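Local coordinates for cell division control protein 45 cdc45 putative (PDB 6CC2) that is a putative Cdc45 of the amoeba Entamoeba histolytica, probably acting in chromosomal DNA replication as part of the replicative helicase, as Cdc45 does in other eukaryotes, at residues E176-S181 against I489-L494; E423-R428 against K464-I469; K446-A451 against V481-S486. All blocks are in the same frame, centred on the assembly; numbering follows the deposited sequence.

Contact 1: E176-S181 against I489-L494; sequences EFYSES and ISVKTL. With EDO (1,2-ethanediol), chain E.
E176 and K492 bring the two backbones together, with E176 CA 4.5 Å from K492 CA. E176 stands just before the short strand 177-178, where it and F177 both face R110 in a classic beta bulge; from there the chain runs away from its partner toward the helix that S181 caps. On the other side, 489-492 is a 3-10 turn leading to helix 494-508, and the touching residues V491 and K492 lie on it.

V491 points toward the strand and meets it with all three side-chain carbons. Its CG1 sits 3.5 Å from E176 O and 4.0 Å from Y178 CE1, approaching the tyrosine ring obliquely. CG2, turned anti to the backbone N, reaches Y178 OH at 3.8 Å. The tyrosine comes from the opposite direction: its hydroxyl end reaches the valine, and its ring also meets that of H109, the planes at about 50°. K492 crosses E176 at a slant, its CG 3.2 Å from E176 O; the chain bends at chi3 (70°), and NZ ends 4.5 Å from E176 OE1, beyond salt-bridge distance. At the far side of Y178, a 1,2-ethanediol molecule, probably from the crystallisation liquor, donates from O2 to Y178 O at 2.8 Å.

Across this surface contact the E176 carbonyl thus faces carbon atoms of V491 and K492, and the nearby opposite charges can add at most a diffuse attraction. Van der Waals contact, part of it between carbons and the oxygens E176 O and Y178 OH, joins the two segments, with no directional polar bond.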
loop_
_atom_site.group_PDB
_atom_site.type_symbol
_atom_site.label_atom_id
_atom_site.label_comp_id
_atom_site.label_asym_id
_atom_site.label_seq_id
_atom_site.Cartn_x
_atom_site.Cartn_y
_atom_site.Cartn_z
ATOM N N GLU A 176 14.449 -7.647 3.579
ATOM C CA GLU A 176 14.876 -7.835 2.199
ATOM C C GLU A 176 13.740 -8.201 1.259
ATOM O O GLU A 176 13.916 -8.097 0.051
ATOM C CB GLU A 176 15.964 -8.927 2.091
ATOM C CG GLU A 176 17.250 -8.605 2.835
ATOM C CD GLU A 176 18.278 -9.724 2.741
ATOM O OE1 GLU A 176 18.151 -10.587 1.844
ATOM O OE2 GLU A 176 19.213 -9.740 3.571
ATOM N N PHE A 177 12.595 -8.634 1.760
ATOM C CA PHE A 177 11.465 -8.972 0.906
ATOM C C PHE A 177 10.230 -9.058 1.792
ATOM O O PHE A 177 10.306 -8.856 3.006
ATOM C CB PHE A 177 11.705 -10.281 0.141
ATOM C CG PHE A 177 12.006 -11.455 1.017
ATOM C CD1 PHE A 177 13.291 -11.703 1.428
ATOM C CD2 PHE A 177 10.983 -12.291 1.450
ATOM C CE1 PHE A 177 13.572 -12.775 2.239
ATOM C CE2 PHE A 177 11.286 -13.376 2.256
ATOM C CZ PHE A 177 12.559 -13.598 2.650
ATOM N N TYR A 178 9.080 -9.319 1.165
ATOM C CA TYR A 178 7.799 -9.386 1.839
ATOM C C TYR A 178 7.226 -10.790 1.722
ATOM O O TYR A 178 7.264 -11.406 0.642
ATOM C CB TYR A 178 6.782 -8.376 1.282
ATOM C CG TYR A 178 7.254 -6.949 1.379
ATOM C CD1 TYR A 178 8.086 -6.403 0.393
ATOM C CD2 TYR A 178 6.901 -6.156 2.433
ATOM C CE1 TYR A 178 8.533 -5.120 0.486
ATOM C CE2 TYR A 178 7.336 -4.847 2.524
ATOM C CZ TYR A 178 8.163 -4.341 1.542
ATOM O OH TYR A 178 8.604 -3.034 1.627
ATOM N N SER A 179 6.714 -11.292 2.844
ATOM C CA SER A 179 6.090 -12.606 2.909
ATOM C C SER A 179 4.597 -12.459 3.177
ATOM O O SER A 179 3.963 -11.489 2.732
ATOM C CB SER A 179 6.790 -13.449 3.971
ATOM O OG SER A 179 6.369 -14.816 3.894
ATOM N N GLU A 180 4.035 -13.391 3.942
ATOM C CA GLU A 180 2.587 -13.479 4.099
ATOM C C GLU A 180 1.943 -12.191 4.601
ATOM O O GLU A 180 2.437 -11.521 5.516
ATOM C CB GLU A 180 2.264 -14.623 5.067
ATOM C CG GLU A 180 0.824 -15.045 5.091
ATOM C CD GLU A 180 0.650 -16.375 5.787
ATOM O OE1 GLU A 180 1.222 -16.536 6.886
ATOM O OE2 GLU A 180 -0.031 -17.259 5.223
ATOM N N SER A 181 0.788 -11.874 4.018
ATOM C CA SER A 181 -0.014 -10.718 4.433
ATOM C C SER A 181 -0.282 -10.757 5.928
ATOM O O SER A 181 -0.514 -11.823 6.487
ATOM C CB SER A 181 -1.339 -10.748 3.650
ATOM O OG SER A 181 -2.435 -10.321 4.401
ATOM N N ILE A 489 9.875 -2.361 -4.076
ATOM C CA ILE A 489 10.806 -3.108 -4.910
ATOM C C ILE A 489 12.248 -2.865 -4.489
ATOM O O ILE A 489 13.105 -3.736 -4.680
ATOM C CB ILE A 489 10.573 -2.737 -6.388
ATOM C CG1 ILE A 489 9.183 -3.215 -6.853
ATOM C CG2 ILE A 489 11.660 -3.357 -7.272
ATOM C CD1 ILE A 489 8.991 -4.697 -6.853
ATOM N N SER A 490 12.540 -1.702 -3.903
ATOM C CA SER A 490 13.896 -1.349 -3.498
ATOM C C SER A 490 14.158 -1.585 -2.011
ATOM O O SER A 490 15.113 -1.018 -1.460
ATOM C CB SER A 490 14.185 0.118 -3.831
ATOM O OG SER A 490 13.857 0.435 -5.171
ATOM N N VAL A 491 13.351 -2.426 -1.352
ATOM C CA VAL A 491 13.448 -2.550 0.108
ATOM C C VAL A 491 14.829 -3.042 0.529
ATOM O O VAL A 491 15.294 -2.727 1.627
ATOM C CB VAL A 491 12.332 -3.475 0.630
ATOM C CG1 VAL A 491 12.482 -4.879 0.068
ATOM C CG2 VAL A 491 12.299 -3.513 2.174
ATOM N N LYS A 492 15.499 -3.828 -0.316
ATOM C CA LYS A 492 16.783 -4.398 0.075
ATOM C C LYS A 492 17.836 -3.319 0.308
ATOM O O LYS A 492 18.808 -3.556 1.036
ATOM C CB LYS A 492 17.290 -5.377 -0.994
ATOM C CG LYS A 492 16.665 -6.749 -0.937
ATOM C CD LYS A 492 17.378 -7.733 -1.862
ATOM C CE LYS A 492 18.770 -8.084 -1.349
ATOM N NZ LYS A 492 19.449 -9.119 -2.197
ATOM N N THR A 493 17.683 -2.158 -0.318
ATOM C CA THR A 493 18.650 -1.076 -0.182
ATOM C C THR A 493 18.076 0.113 0.580
ATOM O O THR A 493 18.630 1.220 0.516
ATOM C CB THR A 493 19.151 -0.629 -1.565
ATOM O OG1 THR A 493 18.056 -0.250 -2.397
ATOM C CG2 THR A 493 19.933 -1.759 -2.225
ATOM N N LEU A 494 16.984 -0.092 1.312
ATOM C CA LEU A 494 16.353 1.019 2.022
ATOM C C LEU A 494 17.231 1.517 3.160
ATOM O O LEU A 494 17.277 2.727 3.417
ATOM C CB LEU A 494 14.987 0.584 2.556
ATOM C CG LEU A 494 14.247 1.617 3.410
ATOM C CD1 LEU A 494 14.022 2.902 2.657
ATOM C CD2 LEU A 494 12.927 1.042 3.878
HETATM C C1 EDO E . 7.109 -14.906 -1.677
HETATM O O1 EDO E . 8.188 -14.466 -0.841
HETATM C C2 EDO E . 5.783 -14.379 -1.136
HETATM O O2 EDO E . 5.795 -12.948 -1.106
#

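Contact 2: E423-R428 against K464-I469; sequences EANKYR and KWLPFI. With EDO (1,2-ethanediol), chain C.
R428 reaches along segment 464-469 with its extended side chain and points the NH1/NH2 edge of its guanidinium at the carbonyl oxygen of K464, at the point where two parallel strands of a beta-alpha-beta crossover begin. Strand 427-432 leads through helices 435-441 and 444-462 into strand 468-474, and the two strands pair side by side at R428 and F468. R428 N donates to P467 O at 3.0 Å, and R428 O accepts from I469 N at 2.8 Å.

NH1 and NH2 converge on K464 O, NH2 at 2.9 Å, and the oxygen lies in the guanidinium plane. NH1 lies almost in line with the carbonyl bond, whereas NH2 is tilted 20° from the carbonyl plane. L466 crosses the arginine at about a right angle, laying CD1 over the centre of one guanidinium face. Its other methyl, CD2, lies 3.4 Å from N425 O. Nearer the backbone, R428 CB rests against F468 CD2, on the side of the strand pair that both residues share and that helix 444-462 covers.

Y427 points away from this side. Its ring is turned by chi1 of 55° so that I469 CD1 lies over one face, a CH-pi contact 4.2 Å from the centroid. Helix 529-537 packs against both residues. N425 OD1, which bonds to N422 ND2, is also approached by K464 CE.

A water and a 1,2-ethanediol also bind the arginine. The water accepts from NH1, which has a weak further bond to S459 OG, and donates to L466 O; R428 NE donates a hydrogen bond to O2 of the ethanediol at 2.8 Å, with an N-H...O angle of 166°.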
loop_
_atom_site.group_PDB
_atom_site.type_symbol
_atom_site.label_atom_id
_atom_site.label_comp_id
_atom_site.label_asym_id
_atom_site.label_seq_id
_atom_site.Cartn_x
_atom_site.Cartn_y
_atom_site.Cartn_z
ATOM N N GLU A 423 21.549 9.033 -10.927
ATOM C CA GLU A 423 22.838 9.335 -10.332
ATOM C C GLU A 423 23.439 8.028 -9.838
ATOM O O GLU A 423 23.023 7.494 -8.809
ATOM C CB GLU A 423 22.689 10.361 -9.212
ATOM C CG GLU A 423 22.206 11.716 -9.721
ATOM C CD GLU A 423 23.169 12.337 -10.740
ATOM O OE1 GLU A 423 24.389 12.142 -10.612
ATOM O OE2 GLU A 423 22.690 13.005 -11.673
ATOM N N ALA A 424 24.382 7.501 -10.611
ATOM C CA ALA A 424 25.239 6.384 -10.209
ATOM C C ALA A 424 24.453 5.123 -9.874
ATOM O O ALA A 424 24.942 4.259 -9.125
ATOM C CB ALA A 424 26.120 6.786 -9.021
ATOM N N ASN A 425 23.261 4.974 -10.438
ATOM C CA ASN A 425 22.388 3.843 -10.123
ATOM C C ASN A 425 22.156 3.710 -8.626
ATOM O O ASN A 425 21.988 2.616 -8.097
ATOM C CB ASN A 425 22.945 2.546 -10.696
ATOM C CG ASN A 425 22.837 2.501 -12.185
ATOM O OD1 ASN A 425 21.770 2.762 -12.733
ATOM N ND2 ASN A 425 23.932 2.216 -12.845
ATOM N N LYS A 426 22.147 4.832 -7.933
ATOM C CA LYS A 426 21.796 4.889 -6.516
ATOM C C LYS A 426 20.427 5.496 -6.294
ATOM O O LYS A 426 19.700 5.083 -5.386
ATOM C CB LYS A 426 22.842 5.704 -5.755
ATOM C CG LYS A 426 24.274 5.202 -5.904
ATOM C CD LYS A 426 24.625 4.206 -4.821
ATOM C CE LYS A 426 26.092 3.807 -4.897
ATOM N NZ LYS A 426 26.489 2.981 -3.725
ATOM N N TYR A 427 20.059 6.480 -7.104
ATOM C CA TYR A 427 18.783 7.145 -6.997
ATOM C C TYR A 427 18.560 7.915 -8.282
ATOM O O TYR A 427 19.502 8.246 -8.999
ATOM C CB TYR A 427 18.714 8.107 -5.792
ATOM C CG TYR A 427 19.821 9.129 -5.770
ATOM C CD1 TYR A 427 21.044 8.853 -5.171
ATOM C CD2 TYR A 427 19.654 10.378 -6.359
ATOM C CE1 TYR A 427 22.072 9.773 -5.172
ATOM C CE2 TYR A 427 20.685 11.299 -6.370
ATOM C CZ TYR A 427 21.896 10.990 -5.776
ATOM O OH TYR A 427 22.929 11.906 -5.758
ATOM N N ARG A 428 17.303 8.186 -8.557
ATOM C CA ARG A 428 16.927 9.157 -9.568
ATOM C C ARG A 428 16.655 10.478 -8.860
ATOM O O ARG A 428 16.174 10.495 -7.725
ATOM C CB ARG A 428 15.702 8.744 -10.362
ATOM C CG ARG A 428 15.945 7.547 -11.220
ATOM C CD ARG A 428 14.778 7.308 -12.170
ATOM N NE ARG A 428 15.182 6.248 -13.084
ATOM C CZ ARG A 428 14.953 4.953 -12.901
ATOM N NH1 ARG A 428 14.228 4.535 -11.877
ATOM N NH2 ARG A 428 15.421 4.083 -13.778
ATOM N N LYS A 464 14.424 -0.360 -14.654
ATOM C CA LYS A 464 15.469 -0.246 -13.647
ATOM C C LYS A 464 14.850 0.439 -12.435
ATOM O O LYS A 464 14.549 1.632 -12.515
ATOM C CB LYS A 464 16.645 0.562 -14.186
ATOM C CG LYS A 464 17.715 0.935 -13.145
ATOM C CD LYS A 464 18.410 -0.258 -12.546
ATOM C CE LYS A 464 19.629 0.177 -11.737
ATOM N NZ LYS A 464 20.265 -0.946 -10.995
ATOM N N TRP A 465 14.667 -0.294 -11.335
ATOM C CA TRP A 465 14.028 0.251 -10.144
ATOM C C TRP A 465 15.054 0.917 -9.239
ATOM O O TRP A 465 16.082 0.319 -8.907
ATOM C CB TRP A 465 13.274 -0.856 -9.388
ATOM C CG TRP A 465 12.054 -1.219 -10.132
ATOM C CD1 TRP A 465 11.959 -2.034 -11.219
ATOM C CD2 TRP A 465 10.733 -0.718 -9.886
ATOM N NE1 TRP A 465 10.649 -2.074 -11.664
ATOM C CE2 TRP A 465 9.886 -1.266 -10.866
ATOM C CE3 TRP A 465 10.205 0.172 -8.955
ATOM C CZ2 TRP A 465 8.526 -0.995 -10.908
ATOM C CZ3 TRP A 465 8.848 0.451 -9.006
ATOM C CH2 TRP A 465 8.035 -0.127 -9.986
ATOM N N LEU A 466 14.782 2.158 -8.882
ATOM C CA LEU A 466 15.619 2.968 -8.018
ATOM C C LEU A 466 14.742 3.770 -7.079
ATOM O O LEU A 466 13.593 4.087 -7.409
ATOM C CB LEU A 466 16.490 3.939 -8.835
ATOM C CG LEU A 466 17.580 3.281 -9.654
ATOM C CD1 LEU A 466 18.153 4.305 -10.599
ATOM C CD2 LEU A 466 18.679 2.703 -8.730
ATOM N N PRO A 467 15.269 4.144 -5.916
ATOM C CA PRO A 467 14.610 5.173 -5.111
ATOM C C PRO A 467 14.667 6.499 -5.848
ATOM O O PRO A 467 15.437 6.678 -6.800
ATOM C CB PRO A 467 15.413 5.174 -3.805
ATOM C CG PRO A 467 16.751 4.675 -4.174
ATOM C CD PRO A 467 16.566 3.735 -5.353
ATOM N N PHE A 468 13.777 7.403 -5.460
ATOM C CA PHE A 468 13.539 8.634 -6.203
ATOM C C PHE A 468 13.611 9.837 -5.267
ATOM O O PHE A 468 12.985 9.836 -4.200
ATOM C CB PHE A 468 12.167 8.593 -6.895
ATOM C CG PHE A 468 12.029 9.565 -8.016
ATOM C CD1 PHE A 468 11.695 10.892 -7.776
ATOM C CD2 PHE A 468 12.196 9.155 -9.327
ATOM C CE1 PHE A 468 11.579 11.781 -8.820
ATOM C CE2 PHE A 468 12.062 10.030 -10.381
ATOM C CZ PHE A 468 11.777 11.360 -10.131
ATOM N N ILE A 469 14.364 10.858 -5.671
ATOM C CA ILE A 469 14.493 12.106 -4.920
ATOM C C ILE A 469 13.939 13.221 -5.794
ATOM O O ILE A 469 14.389 13.420 -6.934
ATOM C CB ILE A 469 15.944 12.392 -4.504
ATOM C CG1 ILE A 469 16.412 11.323 -3.525
ATOM C CG2 ILE A 469 16.025 13.792 -3.854
ATOM C CD1 ILE A 469 17.859 11.359 -3.210
HETATM C C1 EDO C . 15.758 9.684 -14.743
HETATM O O1 EDO C . 14.412 9.438 -15.210
HETATM C C2 EDO C . 16.754 8.779 -15.472
HETATM O O2 EDO C . 16.436 7.401 -15.265
HETATM O O HOH W 1 12.955 5.693 -9.565
#

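Contact 3: K446-A451 against V481-S486; sequences KALQLA and VIVGYS
V483 lays its two methyls into the surface of helix 444-462, touching A447, L448 and A451 together. With CG1 anti to its backbone N (chi1 170°), that branch faces L448 and A451, while CG2 lies 3.8 Å from A447 CB. The three helix residues stand within about one turn, so one valine packs against a continuous patch of the helix face.

The closest approach is between L448 CD2 and V483 CG1, at 3.3 Å, tighter than usual for two methyl carbons. Leucine and valine cross at about a right angle here; the leucine leaves its backbone beside the strand, and only the end of its side chain swings in to touch it. L448 also reaches S519 and V521 on the neighbouring strand 519-525, so it straddles two strands. A451 CB also touches V483 CG1, at 3.8 Å, and A451 CB lies 4.2 Å from Y485 CB. The small alanines at 447 and 451 are consistent with the close approach of the helix to the sheet: the axes of 446-451 and 481-485 come to 8.3 Å and cross at -43°.

The residues of the strand alternate. V483 and Y485 point toward the helix, whereas I482 points away, toward F501 of helix 494-508, which packs on the opposite face of the sheet. L450 and A451 continue the layer onto L470 of strand 468-474. Away from the sheet, K446 and Q449 turn their polar ends to D368, K446 as a salt bridge.

The side-chain contacts across this interface are between carbons: buried alpha/beta packing whose fit rests on interlocking shapes, with the polar ends of K446 and Q449 directed away from the strand.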
loop_
_atom_site.group_PDB
_atom_site.type_symbol
_atom_site.label_atom_id
_atom_site.label_comp_id
_atom_site.label_asym_id
_atom_site.label_seq_id
_atom_site.Cartn_x
_atom_site.Cartn_y
_atom_site.Cartn_z
ATOM N N LYS A 446 1.605 16.526 -1.111
ATOM C CA LYS A 446 1.473 16.379 -2.559
ATOM C C LYS A 446 2.778 15.931 -3.212
ATOM O O LYS A 446 2.776 15.071 -4.100
ATOM C CB LYS A 446 1.006 17.702 -3.180
ATOM C CG LYS A 446 -0.352 18.184 -2.740
ATOM C CD LYS A 446 -1.451 17.293 -3.257
ATOM C CE LYS A 446 -2.808 17.971 -3.128
ATOM N NZ LYS A 446 -3.911 17.095 -3.627
ATOM N N ALA A 447 3.897 16.550 -2.837
ATOM C CA ALA A 447 5.187 16.152 -3.384
ATOM C C ALA A 447 5.458 14.676 -3.137
ATOM O O ALA A 447 5.996 13.999 -4.007
ATOM C CB ALA A 447 6.302 17.016 -2.790
ATOM N N LEU A 448 5.088 14.168 -1.945
ATOM C CA LEU A 448 5.312 12.755 -1.635
ATOM C C LEU A 448 4.548 11.867 -2.611
ATOM O O LEU A 448 5.070 10.850 -3.084
ATOM C CB LEU A 448 4.884 12.457 -0.209
ATOM C CG LEU A 448 5.849 12.842 0.914
ATOM C CD1 LEU A 448 5.121 12.989 2.249
ATOM C CD2 LEU A 448 6.957 11.800 1.007
ATOM N N GLN A 449 3.314 12.255 -2.943
ATOM C CA GLN A 449 2.540 11.447 -3.884
ATOM C C GLN A 449 3.165 11.463 -5.261
ATOM O O GLN A 449 3.188 10.442 -5.956
ATOM C CB GLN A 449 1.095 11.958 -3.947
ATOM C CG GLN A 449 0.340 11.772 -2.659
ATOM C CD GLN A 449 -1.064 12.260 -2.786
ATOM O OE1 GLN A 449 -1.875 11.681 -3.508
ATOM N NE2 GLN A 449 -1.364 13.338 -2.099
ATOM N N LEU A 450 3.664 12.630 -5.685
ATOM C CA LEU A 450 4.299 12.718 -6.995
ATOM C C LEU A 450 5.595 11.934 -7.028
ATOM O O LEU A 450 5.885 11.241 -8.008
ATOM C CB LEU A 450 4.519 14.193 -7.352
ATOM C CG LEU A 450 5.150 14.442 -8.723
ATOM C CD1 LEU A 450 4.279 13.822 -9.821
ATOM C CD2 LEU A 450 5.308 15.933 -8.978
ATOM N N ALA A 451 6.391 12.007 -5.951
ATOM C CA ALA A 451 7.635 11.243 -5.909
ATOM C C ALA A 451 7.362 9.744 -6.027
ATOM O O ALA A 451 8.099 9.031 -6.718
ATOM C CB ALA A 451 8.394 11.528 -4.620
ATOM N N VAL A 481 11.398 22.062 -1.671
ATOM C CA VAL A 481 10.997 20.925 -0.870
ATOM C C VAL A 481 11.648 19.695 -1.479
ATOM O O VAL A 481 11.585 19.508 -2.691
ATOM C CB VAL A 481 9.468 20.791 -0.836
ATOM C CG1 VAL A 481 9.053 19.623 0.030
ATOM C CG2 VAL A 481 8.865 22.072 -0.295
ATOM N N ILE A 482 12.320 18.891 -0.651
ATOM C CA ILE A 482 13.027 17.704 -1.110
ATOM C C ILE A 482 12.346 16.478 -0.509
ATOM O O ILE A 482 12.251 16.354 0.725
ATOM C CB ILE A 482 14.513 17.712 -0.696
ATOM C CG1 ILE A 482 15.171 19.044 -0.995
ATOM C CG2 ILE A 482 15.241 16.545 -1.393
ATOM C CD1 ILE A 482 15.269 19.351 -2.427
ATOM N N VAL A 483 11.880 15.575 -1.359
ATOM C CA VAL A 483 11.279 14.328 -0.912
ATOM C C VAL A 483 12.130 13.175 -1.427
ATOM O O VAL A 483 12.508 13.151 -2.608
ATOM C CB VAL A 483 9.829 14.198 -1.413
ATOM C CG1 VAL A 483 9.312 12.781 -1.135
ATOM C CG2 VAL A 483 8.953 15.240 -0.750
ATOM N N GLY A 484 12.418 12.218 -0.556
ATOM C CA GLY A 484 13.043 10.971 -0.945
ATOM C C GLY A 484 12.079 9.826 -0.685
ATOM O O GLY A 484 11.520 9.717 0.402
ATOM N N TYR A 485 11.896 8.982 -1.707
ATOM C CA TYR A 485 10.945 7.889 -1.625
ATOM C C TYR A 485 11.567 6.600 -2.133
ATOM O O TYR A 485 12.222 6.583 -3.177
ATOM C CB TYR A 485 9.672 8.177 -2.446
ATOM C CG TYR A 485 8.731 6.986 -2.495
ATOM C CD1 TYR A 485 7.924 6.677 -1.425
ATOM C CD2 TYR A 485 8.684 6.164 -3.615
ATOM C CE1 TYR A 485 7.069 5.561 -1.459
ATOM C CE2 TYR A 485 7.829 5.068 -3.657
ATOM C CZ TYR A 485 7.043 4.779 -2.581
ATOM O OH TYR A 485 6.200 3.696 -2.606
ATOM N N SER A 486 11.339 5.521 -1.398
ATOM C CA SER A 486 11.839 4.208 -1.770
ATOM C C SER A 486 10.665 3.250 -1.893
ATOM O O SER A 486 9.958 3.000 -0.911
ATOM C CB SER A 486 12.847 3.714 -0.738
ATOM O OG SER A 486 13.278 2.406 -1.013
#

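Contacts 2 and 3 belong to one mixed sheet, their centres about 14 Å apart: strand 468-474 pairs with 427-432 in contact 2 and with 479-485 of contact 3, and F468 O lies 2.9 Å from Y485 N, probably a hydrogen bond. I469 CG2 meets I482 CG2 at 3.8 Å on the face away from helix 444-462. Segment 489-494 of contact 1 follows strand 479-485 in the chain, and the centre of contact 1 is about 17 Å from that of contact 2 and about 20 Å from that of contact 3. I489 CG2 packs 3.6 Å from W465 CG and L494 CD1 3.7 Å from S486 CB, tying the 489-494 turn to both.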